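Local coordinates for uncharacterized protein YPL067C (Saccharomyces cerevisiae, PDB 5KCI) that is of unknown function but probably belongs with histidine triad-like proteins of the yeast cytoplasm, and holds a sulfate ion in its crystal, at residues A[106-111]-A[164-169]; A[114-119]-A[151-156]; A[138-143]-A[188-193]. One frame throughout, in Å; residues are numbered along the deposited sequence.

How the interactions relate
The three contacts illustrate how one four-stranded antiparallel sheet organises a small chain. Interaction 1 pairs its two central strands, 102-109 and 165-172. Interaction 2, its centre about 12 Å from that of interaction 1, links the edge strand 149-152 and the loop after it to the loop before helix 120-135; it is nested along the chain within the loop closed by interaction 1, and residues of both bind the same sulfate. Interaction 3 joins the 3-10 turn leading into helix 141-146 to the end of helix 180-193, about 17 Å from interaction 1 and about 25 Å from interaction 2, centre to centre. The spans interlock along the chain: 138-143 falls between 114-119 and 151-156.

Interaction 1 of 3, residues A[106-111]-A[164-169]; sequences VLWSKV and IFHAHV. With SO4 (sulfate ion), chain D.
The carbonyl oxygen of Ala167 is approached by two neighbours on the facing strand: Leu107 N gives Ala167 O a nearly straight hydrogen bond of 2.8 Å, and Val106 CA reaches the same oxygen at 3.4 Å through a C-H...O contact. This is antiparallel pairing of strands 102-109 and 165-172 at the centre of the sheet, a worked example of how a hydrogen-bonded pair is followed by a non-hydrogen-bonded one. Ala167 N returns a bond to Leu107 O; next along, Trp108 pairs with His166, their side chains running side by side. His166 CB sits over one face of the Trp108 six-membered ring, 3.6 Å from its centroid, while the two rings meet obliquely at 31°. Ile164 CG2 takes the indole edge. Leu107 and Ala167 turn to the other face, against Met130 of helix 120-135. With chi1 at 49°, the His166 ring stands between its backbone N and carbonyl carbon, where ND1 donates to Ile164 O at 2.9 Å. His166 and His168 are consistent with part of a histidine-triad-like motif, though Leu170 holds the third position. A sulfate, probably from the crystallisation liquor, receives His168 NE2 on O2 at 2.8 Å and His166 NE2 on O1 at 2.7 Å.

Interaction 2 of 3, residues A[114-119]-A[151-156]; sequences PVHSPD and WFVNYP. With SO4 (sulfate ion), chain D.
Val115 and Val153 meet through their branches, and the rotamer of Val115 decides which branch goes where. At chi1 -60° its CG2 stands between the backbone N and the carbonyl carbon and reaches Val153 CB at 3.7 Å, while Val115 CG1 turns to Trp151 CH2 at 4.0 Å. The contact thus illustrates how a loop without regular structure, here the one leading into helix 120-135, can be fastened to a strand end by a few well-placed side chains. Trp151 CH2 is met obliquely by that methyl, and the indole NE1 is hydrogen-bonded to Asn131 OD1 of the same helix. His116 was modelled in two conformers; in the one described, CG lies beside the backbone N, opposite the carbonyl carbon (chi1 -64°), and the ring extends across to 151-156. Its NE2 donates to Val153 O at 2.6 Å, with the acceptor close to the ring plane. Val115 CG2 lies over one face of this imidazole, and Tyr155 CE1 covers the other, 3.3 Å from His116 CE1. The two rings are inclined at 45°, and the Tyr155 hydroxyl is hydrogen-bonded to Gly29 O. On the far side of the strand end, Asn154 ND2 binds the sulfate. Donation to a carbonyl oxygen implies that His116 probably carries a hydrogen on NE2, and this polar link is established for the one conformer only.

Interaction 3 of 3, residues A[138-143]-A[188-193]; sequences PLLRPL and DDILSH
Leu139 presses against the helix 180-193 at Ile190, in the buried part of the contact: Leu139 CB lies 4.0 Å from Ile190 CG1, and Leu139 CD1 reaches the backbone at Ile190 CA, 3.9 Å away. Deeper in, Leu140 CD2 meets Ile190 CD1 at 4.2 Å, the two side chains crossing at about a right angle. Leu140 and Ile190 are both buried and also touch Leu171 of strand 165-172 and Phe195, so the inner side continues into the hydrophobic interior beside the sheet. The arrangement exemplifies a general way of joining a 3-10 turn to a helix mainly by apolar side chains: residues 138-140 form the short turn, closed by Arg141 N bonding to Pro138 O, and run into helix 141-146, while 188-193 is the last part of a longer helix. Towards solvent the contact thins out. Leu139 divides the two sides with its forked end: CD1, the methyl that packs on Ile190 CA, also comes within 4.1 Å of His193 CB, and the other, CD2, stands 3.9 Å from Asp189 OD2. His193 is exposed and meets Leu139 with its CB, the imidazole lying further out.

Interaction 1 of 3, residues A[106-111]-A[164-169]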
# COMPACT_ATOMS: atom_id res chain seq x y z
N VAL A 106 -1.26 -3.28 0.25
CA VAL A 106 0.11 -2.78 0.31
C VAL A 106 0.63 -2.75 -1.11
O VAL A 106 0.53 -3.75 -1.83
CB VAL A 106 1.01 -3.64 1.20
CG1 VAL A 106 2.46 -3.02 1.23
CG2 VAL A 106 0.44 -3.74 2.60
N LEU A 107 1.16 -1.61 -1.51
CA LEU A 107 1.78 -1.39 -2.80
C LEU A 107 3.29 -1.23 -2.62
O LEU A 107 3.75 -0.21 -2.13
CB LEU A 107 1.21 -0.12 -3.43
CG LEU A 107 1.87 0.39 -4.70
CD1 LEU A 107 1.73 -0.61 -5.84
CD2 LEU A 107 1.21 1.74 -5.08
N TRP A 108 4.02 -2.22 -3.09
CA TRP A 108 5.48 -2.26 -3.06
C TRP A 108 6.03 -1.67 -4.35
O TRP A 108 5.50 -1.92 -5.44
CB TRP A 108 5.97 -3.70 -2.89
CG TRP A 108 5.52 -4.33 -1.64
CD1 TRP A 108 4.38 -5.07 -1.45
CD2 TRP A 108 6.18 -4.26 -0.39
NE1 TRP A 108 4.31 -5.49 -0.14
CE2 TRP A 108 5.41 -5.01 0.53
CE3 TRP A 108 7.37 -3.66 0.05
CZ2 TRP A 108 5.79 -5.14 1.87
CZ3 TRP A 108 7.73 -3.80 1.37
CH2 TRP A 108 6.95 -4.52 2.27
N SER A 109 7.12 -0.90 -4.23
CA SER A 109 7.74 -0.29 -5.41
C SER A 109 9.26 -0.46 -5.36
O SER A 109 9.88 -0.16 -4.35
CB SER A 109 7.41 1.20 -5.50
OG SER A 109 8.02 1.78 -6.65
N LYS A 110 9.82 -0.95 -6.47
CA LYS A 110 11.27 -1.05 -6.63
C LYS A 110 11.93 0.32 -6.62
O LYS A 110 13.10 0.44 -6.24
CB LYS A 110 11.59 -1.74 -7.96
CG LYS A 110 11.71 -3.24 -7.95
CD LYS A 110 12.49 -3.71 -9.19
CE LYS A 110 12.10 -5.12 -9.63
NZ LYS A 110 12.27 -5.35 -11.10
N VAL A 111 11.21 1.34 -7.07
CA VAL A 111 11.69 2.72 -7.08
C VAL A 111 11.09 3.42 -5.88
O VAL A 111 9.86 3.48 -5.71
CB VAL A 111 11.29 3.43 -8.39
CG1 VAL A 111 11.87 4.83 -8.42
CG2 VAL A 111 11.75 2.64 -9.59
N ILE A 164 12.65 -1.15 1.22
CA ILE A 164 11.80 -1.30 0.06
C ILE A 164 10.60 -0.39 0.26
O ILE A 164 9.87 -0.51 1.25
CB ILE A 164 11.31 -2.75 -0.15
CG1 ILE A 164 12.47 -3.74 0.02
CG2 ILE A 164 10.63 -2.88 -1.53
CD1 ILE A 164 12.06 -5.15 0.14
N PHE A 165 10.36 0.48 -0.71
CA PHE A 165 9.22 1.38 -0.59
C PHE A 165 7.91 0.59 -0.58
O PHE A 165 7.70 -0.30 -1.41
CB PHE A 165 9.20 2.37 -1.74
CG PHE A 165 8.01 3.30 -1.70
CD1 PHE A 165 8.10 4.52 -1.06
CD2 PHE A 165 6.82 2.93 -2.28
CE1 PHE A 165 6.99 5.37 -1.00
CE2 PHE A 165 5.72 3.78 -2.22
CZ PHE A 165 5.83 5.01 -1.59
N HIS A 166 7.04 0.91 0.37
CA HIS A 166 5.69 0.39 0.32
C HIS A 166 4.73 1.43 0.86
O HIS A 166 5.04 2.14 1.83
CB HIS A 166 5.52 -0.91 1.10
CG HIS A 166 6.08 -0.88 2.49
ND1 HIS A 166 7.43 -0.81 2.75
CD2 HIS A 166 5.47 -0.94 3.70
CE1 HIS A 166 7.63 -0.80 4.05
NE2 HIS A 166 6.46 -0.89 4.65
N ALA A 167 3.58 1.53 0.18
CA ALA A 167 2.49 2.40 0.55
C ALA A 167 1.31 1.55 0.97
O ALA A 167 1.06 0.48 0.41
CB ALA A 167 2.08 3.32 -0.62
N HIS A 168 0.60 2.03 1.96
CA HIS A 168 -0.67 1.44 2.37
C HIS A 168 -1.77 2.07 1.52
O HIS A 168 -1.90 3.30 1.48
CB HIS A 168 -0.89 1.66 3.86
CG HIS A 168 0.16 0.99 4.70
ND1 HIS A 168 0.01 -0.28 5.18
CD2 HIS A 168 1.41 1.39 5.06
CE1 HIS A 168 1.09 -0.63 5.85
NE2 HIS A 168 1.96 0.36 5.79
N VAL A 169 -2.50 1.24 0.78
CA VAL A 169 -3.54 1.69 -0.13
C VAL A 169 -4.84 1.13 0.40
O VAL A 169 -4.98 -0.09 0.49
CB VAL A 169 -3.31 1.21 -1.57
CG1 VAL A 169 -4.44 1.59 -2.47
CG2 VAL A 169 -1.99 1.75 -2.14
S SO4 D . 4.92 -0.78 7.60
O1 SO4 D . 6.25 -1.38 7.32
O2 SO4 D . 4.59 0.34 6.75
O3 SO4 D . 3.87 -1.81 7.42
O4 SO4 D . 4.89 -0.32 8.99
O HOH W 1 12.04 0.57 -2.95

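Interaction 2 of 3, residues A[114-119]-A[151-156]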
# COMPACT_ATOMS: atom_id res chain seq x y z
N PRO A 114 10.09 9.68 -2.46
CA PRO A 114 10.43 10.38 -1.20
C PRO A 114 9.28 11.20 -0.63
O PRO A 114 9.37 12.42 -0.44
CB PRO A 114 11.61 11.27 -1.63
CG PRO A 114 12.00 10.87 -3.03
CD PRO A 114 10.80 10.22 -3.63
N VAL A 115 8.18 10.53 -0.29
CA VAL A 115 6.95 11.23 0.05
C VAL A 115 6.97 11.97 1.38
O VAL A 115 6.02 12.72 1.67
CB VAL A 115 5.76 10.25 0.03
CG1 VAL A 115 5.61 9.64 -1.35
CG2 VAL A 115 5.94 9.14 1.08
N HIS A 116 7.98 11.76 2.22
CA HIS A 116 8.13 12.44 3.49
C HIS A 116 9.48 13.15 3.53
O HIS A 116 10.19 13.09 4.53
CB HIS A 116 8.02 11.47 4.67
CG HIS A 116 6.68 10.80 4.82
ND1 HIS A 116 5.52 11.52 5.00
CD2 HIS A 116 6.33 9.50 4.90
CE1 HIS A 116 4.50 10.68 5.12
NE2 HIS A 116 4.97 9.45 5.06
N SER A 117 9.87 13.78 2.43
CA SER A 117 11.14 14.47 2.38
C SER A 117 11.02 15.83 3.09
O SER A 117 9.95 16.43 3.09
CB SER A 117 11.59 14.68 0.94
OG SER A 117 12.60 15.68 0.85
N PRO A 118 12.11 16.31 3.69
CA PRO A 118 12.09 17.68 4.23
C PRO A 118 11.97 18.73 3.14
O PRO A 118 11.40 19.80 3.38
CB PRO A 118 13.43 17.78 4.97
CG PRO A 118 14.32 16.83 4.23
CD PRO A 118 13.45 15.71 3.76
N ASP A 119 12.47 18.43 1.94
CA ASP A 119 12.30 19.29 0.78
C ASP A 119 10.84 19.28 0.33
O ASP A 119 10.35 18.28 -0.22
CB ASP A 119 13.21 18.81 -0.34
CG ASP A 119 13.33 19.83 -1.47
OD1 ASP A 119 12.32 20.11 -2.13
OD2 ASP A 119 14.44 20.36 -1.70
N TRP A 151 -4.34 6.64 0.71
CA TRP A 151 -3.06 5.98 0.83
C TRP A 151 -2.19 6.74 1.80
O TRP A 151 -2.38 7.94 2.03
CB TRP A 151 -2.35 5.83 -0.53
CG TRP A 151 -1.90 7.10 -1.16
CD1 TRP A 151 -2.62 7.90 -2.02
CD2 TRP A 151 -0.61 7.74 -1.01
NE1 TRP A 151 -1.86 8.99 -2.40
CE2 TRP A 151 -0.63 8.91 -1.80
CE3 TRP A 151 0.54 7.43 -0.29
CZ2 TRP A 151 0.47 9.79 -1.89
CZ3 TRP A 151 1.65 8.32 -0.38
CH2 TRP A 151 1.59 9.47 -1.17
N PHE A 152 -1.24 6.01 2.40
CA PHE A 152 -0.25 6.64 3.25
C PHE A 152 1.00 5.78 3.26
O PHE A 152 0.97 4.58 2.99
CB PHE A 152 -0.71 6.82 4.69
CG PHE A 152 -1.11 5.54 5.37
CD1 PHE A 152 -2.38 4.98 5.20
CD2 PHE A 152 -0.24 4.90 6.24
CE1 PHE A 152 -2.73 3.81 5.83
CE2 PHE A 152 -0.58 3.73 6.87
CZ PHE A 152 -1.82 3.18 6.69
N VAL A 153 2.10 6.43 3.61
CA VAL A 153 3.37 5.75 3.78
C VAL A 153 3.80 5.98 5.22
O VAL A 153 3.94 7.13 5.66
CB VAL A 153 4.43 6.28 2.81
CG1 VAL A 153 5.76 5.68 3.13
CG2 VAL A 153 4.01 5.95 1.38
N ASN A 154 4.03 4.90 5.95
CA ASN A 154 4.44 5.01 7.34
C ASN A 154 5.82 5.67 7.44
O ASN A 154 6.72 5.42 6.63
CB ASN A 154 4.48 3.65 8.00
CG ASN A 154 3.13 3.25 8.58
OD1 ASN A 154 2.29 4.10 8.87
ND2 ASN A 154 2.95 1.97 8.82
N TYR A 155 5.94 6.53 8.43
CA TYR A 155 7.20 7.24 8.68
C TYR A 155 8.28 6.26 9.10
O TYR A 155 7.99 5.14 9.54
CB TYR A 155 7.03 8.28 9.79
CG TYR A 155 5.91 9.27 9.55
CD1 TYR A 155 6.01 10.22 8.58
CD2 TYR A 155 4.75 9.27 10.35
CE1 TYR A 155 5.03 11.16 8.35
CE2 TYR A 155 3.75 10.20 10.14
CZ TYR A 155 3.89 11.15 9.13
OH TYR A 155 2.94 12.10 8.87
N PRO A 156 9.54 6.70 9.07
CA PRO A 156 10.63 5.83 9.55
C PRO A 156 10.42 5.26 10.95
O PRO A 156 10.73 4.09 11.18
CB PRO A 156 11.85 6.74 9.48
CG PRO A 156 11.56 7.64 8.29
CD PRO A 156 10.04 7.89 8.37
S SO4 D . 4.92 -0.78 7.60
O1 SO4 D . 6.25 -1.38 7.32
O2 SO4 D . 4.59 0.34 6.75
O3 SO4 D . 3.87 -1.81 7.42
O4 SO4 D . 4.89 -0.32 8.99

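Interaction 3 of 3, residues A[138-143]-A[188-193]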
# COMPACT_ATOMS: atom_id res chain seq x y z
N PRO A 138 -8.01 1.86 -14.02
CA PRO A 138 -9.43 1.56 -14.33
C PRO A 138 -10.10 0.73 -13.26
O PRO A 138 -11.31 0.91 -13.00
CB PRO A 138 -9.35 0.79 -15.66
CG PRO A 138 -8.00 1.07 -16.21
CD PRO A 138 -7.11 1.31 -15.04
N LEU A 139 -9.37 -0.19 -12.63
CA LEU A 139 -9.97 -1.05 -11.63
C LEU A 139 -10.41 -0.28 -10.39
O LEU A 139 -11.19 -0.81 -9.61
CB LEU A 139 -9.00 -2.17 -11.24
CG LEU A 139 -8.62 -3.18 -12.34
CD1 LEU A 139 -7.49 -4.06 -11.85
CD2 LEU A 139 -9.80 -4.04 -12.74
N LEU A 140 -9.96 0.96 -10.21
CA LEU A 140 -10.37 1.80 -9.08
C LEU A 140 -11.37 2.88 -9.47
O LEU A 140 -11.74 3.70 -8.61
CB LEU A 140 -9.13 2.45 -8.44
CG LEU A 140 -8.01 1.50 -7.97
CD1 LEU A 140 -6.90 2.26 -7.32
CD2 LEU A 140 -8.59 0.46 -7.00
N ARG A 141 -11.79 2.94 -10.74
CA ARG A 141 -12.54 4.09 -11.24
C ARG A 141 -13.69 4.50 -10.32
O ARG A 141 -13.77 5.66 -9.91
CB ARG A 141 -13.07 3.79 -12.64
CG ARG A 141 -14.02 4.83 -13.23
CD ARG A 141 -14.77 4.28 -14.43
NE ARG A 141 -15.44 3.01 -14.14
CZ ARG A 141 -16.64 2.90 -13.58
NH1 ARG A 141 -17.33 3.98 -13.24
NH2 ARG A 141 -17.15 1.70 -13.35
N PRO A 142 -14.65 3.63 -10.01
CA PRO A 142 -15.80 4.13 -9.25
C PRO A 142 -15.43 4.50 -7.83
O PRO A 142 -15.96 5.49 -7.31
CB PRO A 142 -16.80 2.98 -9.32
CG PRO A 142 -16.02 1.81 -9.49
CD PRO A 142 -14.76 2.19 -10.28
N LEU A 143 -14.44 3.81 -7.24
CA LEU A 143 -13.93 4.18 -5.92
C LEU A 143 -13.29 5.55 -5.94
O LEU A 143 -13.53 6.38 -5.05
CB LEU A 143 -12.94 3.14 -5.44
CG LEU A 143 -13.49 1.73 -5.25
CD1 LEU A 143 -12.36 0.76 -4.90
CD2 LEU A 143 -14.54 1.69 -4.19
N ASP A 188 -10.01 -9.63 -5.32
CA ASP A 188 -9.33 -10.73 -6.00
C ASP A 188 -9.01 -10.35 -7.43
O ASP A 188 -7.92 -10.63 -7.94
CB ASP A 188 -10.20 -12.00 -5.95
CG ASP A 188 -10.21 -12.68 -4.57
OD1 ASP A 188 -9.45 -12.28 -3.67
OD2 ASP A 188 -10.98 -13.64 -4.36
N ASP A 189 -9.94 -9.66 -8.09
CA ASP A 189 -9.72 -9.17 -9.45
C ASP A 189 -8.50 -8.24 -9.51
O ASP A 189 -7.59 -8.43 -10.32
CB ASP A 189 -10.99 -8.45 -9.93
CG ASP A 189 -11.18 -8.53 -11.42
OD1 ASP A 189 -11.01 -9.63 -11.97
OD2 ASP A 189 -11.49 -7.49 -12.04
N ILE A 190 -8.47 -7.25 -8.63
CA ILE A 190 -7.37 -6.29 -8.60
C ILE A 190 -6.04 -7.00 -8.39
O ILE A 190 -5.05 -6.73 -9.07
CB ILE A 190 -7.61 -5.24 -7.50
CG1 ILE A 190 -8.74 -4.33 -7.91
CG2 ILE A 190 -6.34 -4.45 -7.22
CD1 ILE A 190 -9.40 -3.62 -6.77
N LEU A 191 -5.99 -7.88 -7.39
CA LEU A 191 -4.74 -8.55 -7.05
C LEU A 191 -4.29 -9.50 -8.16
O LEU A 191 -3.08 -9.69 -8.36
CB LEU A 191 -4.89 -9.30 -5.74
CG LEU A 191 -5.23 -8.45 -4.52
CD1 LEU A 191 -5.53 -9.35 -3.33
CD2 LEU A 191 -4.08 -7.50 -4.20
N SER A 192 -5.24 -10.11 -8.86
CA SER A 192 -4.90 -11.03 -9.94
C SER A 192 -4.36 -10.27 -11.15
O SER A 192 -3.33 -10.64 -11.70
CB SER A 192 -6.13 -11.85 -10.34
OG SER A 192 -5.90 -12.55 -11.54
N HIS A 193 -5.06 -9.21 -11.56
CA HIS A 193 -4.62 -8.40 -12.69
C HIS A 193 -3.44 -7.49 -12.34
O HIS A 193 -2.59 -7.24 -13.20
CB HIS A 193 -5.77 -7.53 -13.20
CG HIS A 193 -6.90 -8.32 -13.79
ND1 HIS A 193 -6.72 -9.23 -14.81
CD2 HIS A 193 -8.22 -8.32 -13.51
CE1 HIS A 193 -7.89 -9.76 -15.13
NE2 HIS A 193 -8.82 -9.22 -14.35